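Local coordinates for hemolysin II regulatory protein (Bacillus cereus, PDB 2JJ7) that probably binds DNA as a TetR-family transcriptional regulator of hemolysin II and pairs with a second copy of itself, at residues N53-A65 / H93-E107. Residues are numbered along the deposited sequence; the frame is centred on the assembly and turned at random.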
loop_
_atom_site.group_PDB
_atom_site.type_symbol
_atom_site.label_atom_id
_atom_site.label_comp_id
_atom_site.label_asym_id
_atom_site.label_seq_id
_atom_site.Cartn_x
_atom_site.Cartn_y
_atom_site.Cartn_z
ATOM N N ASN B 53 -13.744 -16.978 17.846
ATOM C CA ASN B 53 -14.973 -17.308 17.139
ATOM C C ASN B 53 -15.769 -16.052 16.774
ATOM O O ASN B 53 -16.387 -15.979 15.715
ATOM C CB ASN B 53 -15.824 -18.261 17.981
ATOM C CG ASN B 53 -17.104 -18.660 17.277
ATOM O OD1 ASN B 53 -17.067 -19.205 16.169
ATOM N ND2 ASN B 53 -18.250 -18.366 17.902
ATOM N N LEU B 54 -15.740 -15.069 17.666
ATOM C CA LEU B 54 -16.374 -13.792 17.444
ATOM C C LEU B 54 -15.768 -13.099 16.214
ATOM O O LEU B 54 -16.489 -12.550 15.385
ATOM C CB LEU B 54 -16.189 -12.927 18.684
ATOM C CG LEU B 54 -16.995 -11.650 18.896
ATOM C CD1 LEU B 54 -18.461 -11.865 18.592
ATOM C CD2 LEU B 54 -16.810 -11.223 20.331
ATOM N N TYR B 55 -14.443 -13.142 16.115
ATOM C CA TYR B 55 -13.704 -12.655 14.948
ATOM C C TYR B 55 -14.131 -13.366 13.673
ATOM O O TYR B 55 -14.413 -12.714 12.677
ATOM C CB TYR B 55 -12.225 -12.866 15.178
ATOM C CG TYR B 55 -11.298 -12.240 14.157
ATOM C CD1 TYR B 55 -10.571 -13.044 13.293
ATOM C CD2 TYR B 55 -11.099 -10.859 14.099
ATOM C CE1 TYR B 55 -9.696 -12.515 12.387
ATOM C CE2 TYR B 55 -10.205 -10.304 13.168
ATOM C CZ TYR B 55 -9.510 -11.156 12.327
ATOM O OH TYR B 55 -8.607 -10.705 11.416
ATOM N N TYR B 56 -14.187 -14.698 13.720
ATOM C CA TYR B 56 -14.683 -15.483 12.591
ATOM C C TYR B 56 -16.080 -15.000 12.190
ATOM O O TYR B 56 -16.338 -14.769 11.009
ATOM C CB TYR B 56 -14.725 -16.985 12.911
ATOM C CG TYR B 56 -13.379 -17.687 13.029
ATOM C CD1 TYR B 56 -12.198 -17.103 12.572
ATOM C CD2 TYR B 56 -13.304 -18.965 13.568
ATOM C CE1 TYR B 56 -10.978 -17.772 12.685
ATOM C CE2 TYR B 56 -12.103 -19.632 13.675
ATOM C CZ TYR B 56 -10.947 -19.043 13.243
ATOM O OH TYR B 56 -9.764 -19.748 13.370
ATOM N N GLU B 57 -16.963 -14.831 13.170
ATOM C CA GLU B 57 -18.331 -14.405 12.905
ATOM C C GLU B 57 -18.403 -12.987 12.320
ATOM O O GLU B 57 -19.317 -12.675 11.555
ATOM C CB GLU B 57 -19.186 -14.522 14.169
ATOM C CG GLU B 57 -19.482 -15.949 14.607
ATOM C CD GLU B 57 -20.193 -16.775 13.541
ATOM O OE1 GLU B 57 -21.101 -16.252 12.864
ATOM O OE2 GLU B 57 -19.830 -17.952 13.378
ATOM N N VAL B 58 -17.429 -12.148 12.672
ATOM C CA VAL B 58 -17.316 -10.796 12.118
ATOM C C VAL B 58 -17.015 -10.845 10.619
ATOM O O VAL B 58 -17.684 -10.175 9.829
ATOM C CB VAL B 58 -16.262 -9.940 12.863
ATOM C CG1 VAL B 58 -15.858 -8.709 12.032
ATOM C CG2 VAL B 58 -16.829 -9.500 14.199
ATOM N N PHE B 59 -16.035 -11.659 10.234
ATOM C CA PHE B 59 -15.730 -11.885 8.811
ATOM C C PHE B 59 -16.917 -12.487 8.046
ATOM O O PHE B 59 -17.201 -12.082 6.927
ATOM C CB PHE B 59 -14.456 -12.721 8.653
ATOM C CG PHE B 59 -13.219 -11.874 8.440
ATOM C CD1 PHE B 59 -12.884 -11.432 7.164
ATOM C CD2 PHE B 59 -12.410 -11.507 9.514
ATOM C CE1 PHE B 59 -11.731 -10.619 6.946
ATOM C CE2 PHE B 59 -11.269 -10.713 9.319
ATOM C CZ PHE B 59 -10.935 -10.266 8.025
ATOM N N LYS B 60 -17.615 -13.424 8.686
ATOM C CA LYS B 60 -18.802 -14.055 8.118
ATOM C C LYS B 60 -19.939 -13.042 7.908
ATOM O O LYS B 60 -20.528 -13.013 6.840
ATOM C CB LYS B 60 -19.267 -15.199 9.028
ATOM C CG LYS B 60 -20.351 -16.085 8.460
ATOM C CD LYS B 60 -20.797 -17.082 9.512
ATOM C CE LYS B 60 -21.675 -18.175 8.924
ATOM N NZ LYS B 60 -22.245 -19.051 9.990
ATOM N N LYS B 61 -20.238 -12.224 8.922
ATOM C CA LYS B 61 -21.325 -11.249 8.827
ATOM C C LYS B 61 -21.000 -10.086 7.893
ATOM O O LYS B 61 -21.853 -9.675 7.108
ATOM C CB LYS B 61 -21.728 -10.693 10.202
ATOM C CG LYS B 61 -23.016 -9.867 10.128
ATOM C CD LYS B 61 -23.585 -9.508 11.466
ATOM C CE LYS B 61 -24.886 -8.721 11.315
ATOM N NZ LYS B 61 -26.014 -9.508 10.725
ATOM N N TYR B 62 -19.776 -9.562 7.973
ATOM C CA TYR B 62 -19.439 -8.318 7.275
ATOM C C TYR B 62 -18.511 -8.489 6.082
ATOM O O TYR B 62 -18.198 -7.515 5.390
ATOM C CB TYR B 62 -18.891 -7.265 8.253
ATOM C CG TYR B 62 -19.843 -6.960 9.383
ATOM C CD1 TYR B 62 -21.041 -6.275 9.145
ATOM C CD2 TYR B 62 -19.559 -7.362 10.700
ATOM C CE1 TYR B 62 -21.941 -5.994 10.191
ATOM C CE2 TYR B 62 -20.455 -7.084 11.752
ATOM C CZ TYR B 62 -21.644 -6.402 11.488
ATOM O OH TYR B 62 -22.538 -6.124 12.510
ATOM N N GLY B 63 -18.093 -9.726 5.811
ATOM C CA GLY B 63 -17.316 -9.999 4.606
ATOM C C GLY B 63 -18.255 -10.257 3.437
ATOM O O GLY B 63 -19.429 -9.864 3.465
ATOM N N LEU B 64 -17.753 -10.937 2.414
ATOM C CA LEU B 64 -18.566 -11.299 1.262
ATOM C C LEU B 64 -19.676 -12.307 1.608
ATOM O O LEU B 64 -19.441 -13.287 2.321
ATOM C CB LEU B 64 -17.656 -11.832 0.147
ATOM C CG LEU B 64 -16.496 -10.875 -0.177
ATOM C CD1 LEU B 64 -15.416 -11.569 -0.991
ATOM C CD2 LEU B 64 -16.994 -9.602 -0.872
ATOM N N ALA B 65 -20.884 -12.056 1.105
ATOM C CA ALA B 65 -22.009 -12.968 1.299
ATOM C C ALA B 65 -21.748 -14.339 0.669
ATOM O O ALA B 65 -22.218 -15.370 1.169
ATOM C CB ALA B 65 -23.279 -12.363 0.736
ATOM N N HIS B 93 -17.346 -2.681 -1.256
ATOM C CA HIS B 93 -17.452 -3.438 -0.007
ATOM C C HIS B 93 -16.747 -2.731 1.166
ATOM O O HIS B 93 -17.273 -2.691 2.293
ATOM C CB HIS B 93 -16.906 -4.866 -0.133
ATOM C CG HIS B 93 -17.354 -5.749 0.988
ATOM N ND1 HIS B 93 -18.596 -6.346 1.005
ATOM C CD2 HIS B 93 -16.770 -6.064 2.166
ATOM C CE1 HIS B 93 -18.745 -7.015 2.133
ATOM N NE2 HIS B 93 -17.652 -6.860 2.856
ATOM N N ILE B 94 -15.544 -2.225 0.897
ATOM C CA ILE B 94 -14.726 -1.560 1.915
ATOM C C ILE B 94 -15.343 -0.223 2.345
ATOM O O ILE B 94 -15.282 0.149 3.519
ATOM C CB ILE B 94 -13.244 -1.402 1.445
ATOM C CG1 ILE B 94 -12.565 -2.783 1.306
ATOM C CG2 ILE B 94 -12.430 -0.474 2.371
ATOM C CD1 ILE B 94 -13.038 -3.853 2.310
ATOM N N LYS B 95 -15.950 0.482 1.390
ATOM C CA LYS B 95 -16.681 1.701 1.674
ATOM C C LYS B 95 -17.760 1.405 2.706
ATOM O O LYS B 95 -17.925 2.152 3.652
ATOM C CB LYS B 95 -17.326 2.244 0.405
ATOM C CG LYS B 95 -17.295 3.758 0.291
ATOM C CD LYS B 95 -18.231 4.291 -0.802
ATOM C CE LYS B 95 -18.105 3.504 -2.106
ATOM N NZ LYS B 95 -18.763 4.186 -3.264
ATOM N N GLU B 96 -18.477 0.303 2.507
ATOM C CA GLU B 96 -19.597 -0.083 3.372
ATOM C C GLU B 96 -19.092 -0.736 4.660
ATOM O O GLU B 96 -19.748 -0.672 5.704
ATOM C CB GLU B 96 -20.532 -1.052 2.632
ATOM C CG GLU B 96 -21.232 -0.467 1.382
ATOM C CD GLU B 96 -21.931 -1.525 0.502
ATOM O OE1 GLU B 96 -21.572 -2.724 0.575
ATOM O OE2 GLU B 96 -22.830 -1.150 -0.287
ATOM N N ASN B 97 -17.917 -1.362 4.579
ATOM C CA ASN B 97 -17.358 -2.101 5.711
ATOM C C ASN B 97 -15.893 -1.783 5.970
ATOM O O ASN B 97 -15.037 -2.653 5.766
ATOM C CB ASN B 97 -17.504 -3.594 5.452
ATOM C CG ASN B 97 -18.932 -3.998 5.238
ATOM O OD1 ASN B 97 -19.654 -4.256 6.190
ATOM N ND2 ASN B 97 -19.347 -4.070 3.977
ATOM N N PRO B 98 -15.595 -0.541 6.416
ATOM C CA PRO B 98 -14.185 -0.125 6.515
ATOM C C PRO B 98 -13.315 -1.045 7.384
ATOM O O PRO B 98 -12.141 -1.268 7.059
ATOM C CB PRO B 98 -14.257 1.298 7.098
ATOM C CG PRO B 98 -15.719 1.522 7.512
ATOM C CD PRO B 98 -16.535 0.570 6.694
ATOM N N GLU B 99 -13.893 -1.595 8.455
ATOM C CA GLU B 99 -13.155 -2.447 9.389
ATOM C C GLU B 99 -12.616 -3.713 8.727
ATOM O O GLU B 99 -11.538 -4.195 9.088
ATOM C CB GLU B 99 -14.038 -2.823 10.590
ATOM C CG GLU B 99 -14.373 -1.653 11.467
ATOM C CD GLU B 99 -15.627 -0.906 11.042
ATOM O OE1 GLU B 99 -16.242 -1.237 9.994
ATOM O OE2 GLU B 99 -16.009 0.015 11.786
ATOM N N ILE B 100 -13.385 -4.253 7.781
ATOM C CA ILE B 100 -12.986 -5.443 7.037
ATOM C C ILE B 100 -11.743 -5.114 6.192
ATOM O O ILE B 100 -10.867 -5.960 6.001
ATOM C CB ILE B 100 -14.171 -5.995 6.174
ATOM C CG1 ILE B 100 -15.340 -6.524 7.055
ATOM C CG2 ILE B 100 -13.696 -7.070 5.195
ATOM C CD1 ILE B 100 -14.987 -7.712 8.042
ATOM N N GLY B 101 -11.659 -3.881 5.701
ATOM C CA GLY B 101 -10.464 -3.429 4.997
ATOM C C GLY B 101 -9.227 -3.566 5.870
ATOM O O GLY B 101 -8.247 -4.228 5.504
ATOM N N THR B 102 -9.288 -2.944 7.041
ATOM C CA THR B 102 -8.194 -2.957 8.006
ATOM C C THR B 102 -7.842 -4.388 8.409
ATOM O O THR B 102 -6.674 -4.768 8.385
ATOM C CB THR B 102 -8.581 -2.152 9.272
ATOM O OG1 THR B 102 -8.594 -0.758 8.950
ATOM C CG2 THR B 102 -7.595 -2.402 10.420
ATOM N N LEU B 103 -8.857 -5.183 8.744
ATOM C CA LEU B 103 -8.627 -6.534 9.250
ATOM C C LEU B 103 -8.097 -7.465 8.174
ATOM O O LEU B 103 -7.172 -8.249 8.437
ATOM C CB LEU B 103 -9.898 -7.114 9.883
ATOM C CG LEU B 103 -10.454 -6.333 11.071
ATOM C CD1 LEU B 103 -11.767 -6.964 11.549
ATOM C CD2 LEU B 103 -9.421 -6.238 12.203
ATOM N N ALA B 104 -8.676 -7.382 6.969
ATOM C CA ALA B 104 -8.189 -8.198 5.860
ATOM C C ALA B 104 -6.794 -7.777 5.469
ATOM O O ALA B 104 -5.980 -8.630 5.162
ATOM C CB ALA B 104 -9.119 -8.142 4.640
ATOM N N TYR B 105 -6.505 -6.475 5.486
ATOM C CA TYR B 105 -5.145 -6.045 5.147
ATOM C C TYR B 105 -4.124 -6.707 6.080
ATOM O O TYR B 105 -3.123 -7.284 5.602
ATOM C CB TYR B 105 -4.990 -4.516 5.130
ATOM C CG TYR B 105 -3.574 -4.045 4.832
ATOM C CD1 TYR B 105 -3.146 -3.848 3.521
ATOM C CD2 TYR B 105 -2.656 -3.815 5.868
ATOM C CE1 TYR B 105 -1.840 -3.421 3.245
ATOM C CE2 TYR B 105 -1.362 -3.408 5.601
ATOM C CZ TYR B 105 -0.962 -3.202 4.290
ATOM O OH TYR B 105 0.323 -2.797 4.037
ATOM N N GLU B 106 -4.378 -6.627 7.390
ATOM C CA GLU B 106 -3.482 -7.209 8.397
ATOM C C GLU B 106 -3.267 -8.703 8.177
ATOM O O GLU B 106 -2.144 -9.182 8.294
ATOM C CB GLU B 106 -4.003 -6.980 9.826
ATOM C CG GLU B 106 -3.794 -5.568 10.395
ATOM C CD GLU B 106 -2.358 -5.033 10.244
ATOM O OE1 GLU B 106 -1.377 -5.819 10.384
ATOM O OE2 GLU B 106 -2.228 -3.811 9.992
ATOM N N GLU B 107 -4.344 -9.433 7.876
ATOM C CA GLU B 107 -4.256 -10.884 7.661
ATOM C C GLU B 107 -3.522 -11.205 6.374
ATOM O O GLU B 107 -2.877 -12.259 6.261
ATOM C CB GLU B 107 -5.648 -11.527 7.623
ATOM C CG GLU B 107 -6.473 -11.362 8.913
ATOM C CD GLU B 107 -6.093 -12.350 10.027
ATOM O OE1 GLU B 107 -5.216 -13.215 9.810
ATOM O OE2 GLU B 107 -6.681 -12.260 11.132
HETATM O O HOH W 1 -6.756 -8.659 11.067
#
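Ile100 lays its CD1 methyl over one face of the Phe59 ring, 4.4 Å from Phe59 CD1. Its CG1 sits against the Tyr62 backbone oxygen, and Val58 also meets the CD1 methyl. One turn on, Leu103 packs its CB 3.8 Å from CZ of Phe59, while its CD1 reaches CE2 of Tyr55. The Phe59 ring ends with its edge toward the backbone N of Ala104.

Tyr55 CG stands trans to the backbone N (chi1 -172°), which carries the hydroxyl across to Glu107. Tyr55 OH donates a very short bond of 2.5 Å to OE2 of Glu107. OE2 meets the ring edge near its plane, the carboxylate turned 46° from the ring. A water donates both to Tyr55 OH and to the backbone oxygen of Leu103. Glu107 OE2 also forms a salt bridge with Arg114, and its OE1 bonds Ser112, so the carboxylate is held by several partners.

In this TetR-family fold, the segment 53-65 includes the end of the helix that follows the predicted helix-turn-helix. Segment 93-107 lies in the C-terminal part, which in this family generally carries ligand binding and dimerization. The contact thus joins the probable DNA-binding part to the C-terminal region. Axes of helices 53-62 and 98-107 come within 10.6 Å, running at 126° to each other.

At the end of helix 53-62, His93 NE2 donates to Tyr62 O at 2.7 Å, somewhat bent. Leu64 CD2 makes a CH-pi contact over one face of the imidazole. Asn97 ND2 lies over the centre of the opposite face, 3.4 Å above its plane, and donates to His93 O. With the NE2 bond, this sandwich would limit the imidazole's rotation. Asn97 OD1 approaches Tyr62 CB, but its polar partner is Lys17, which also makes a cation-pi contact with Tyr62.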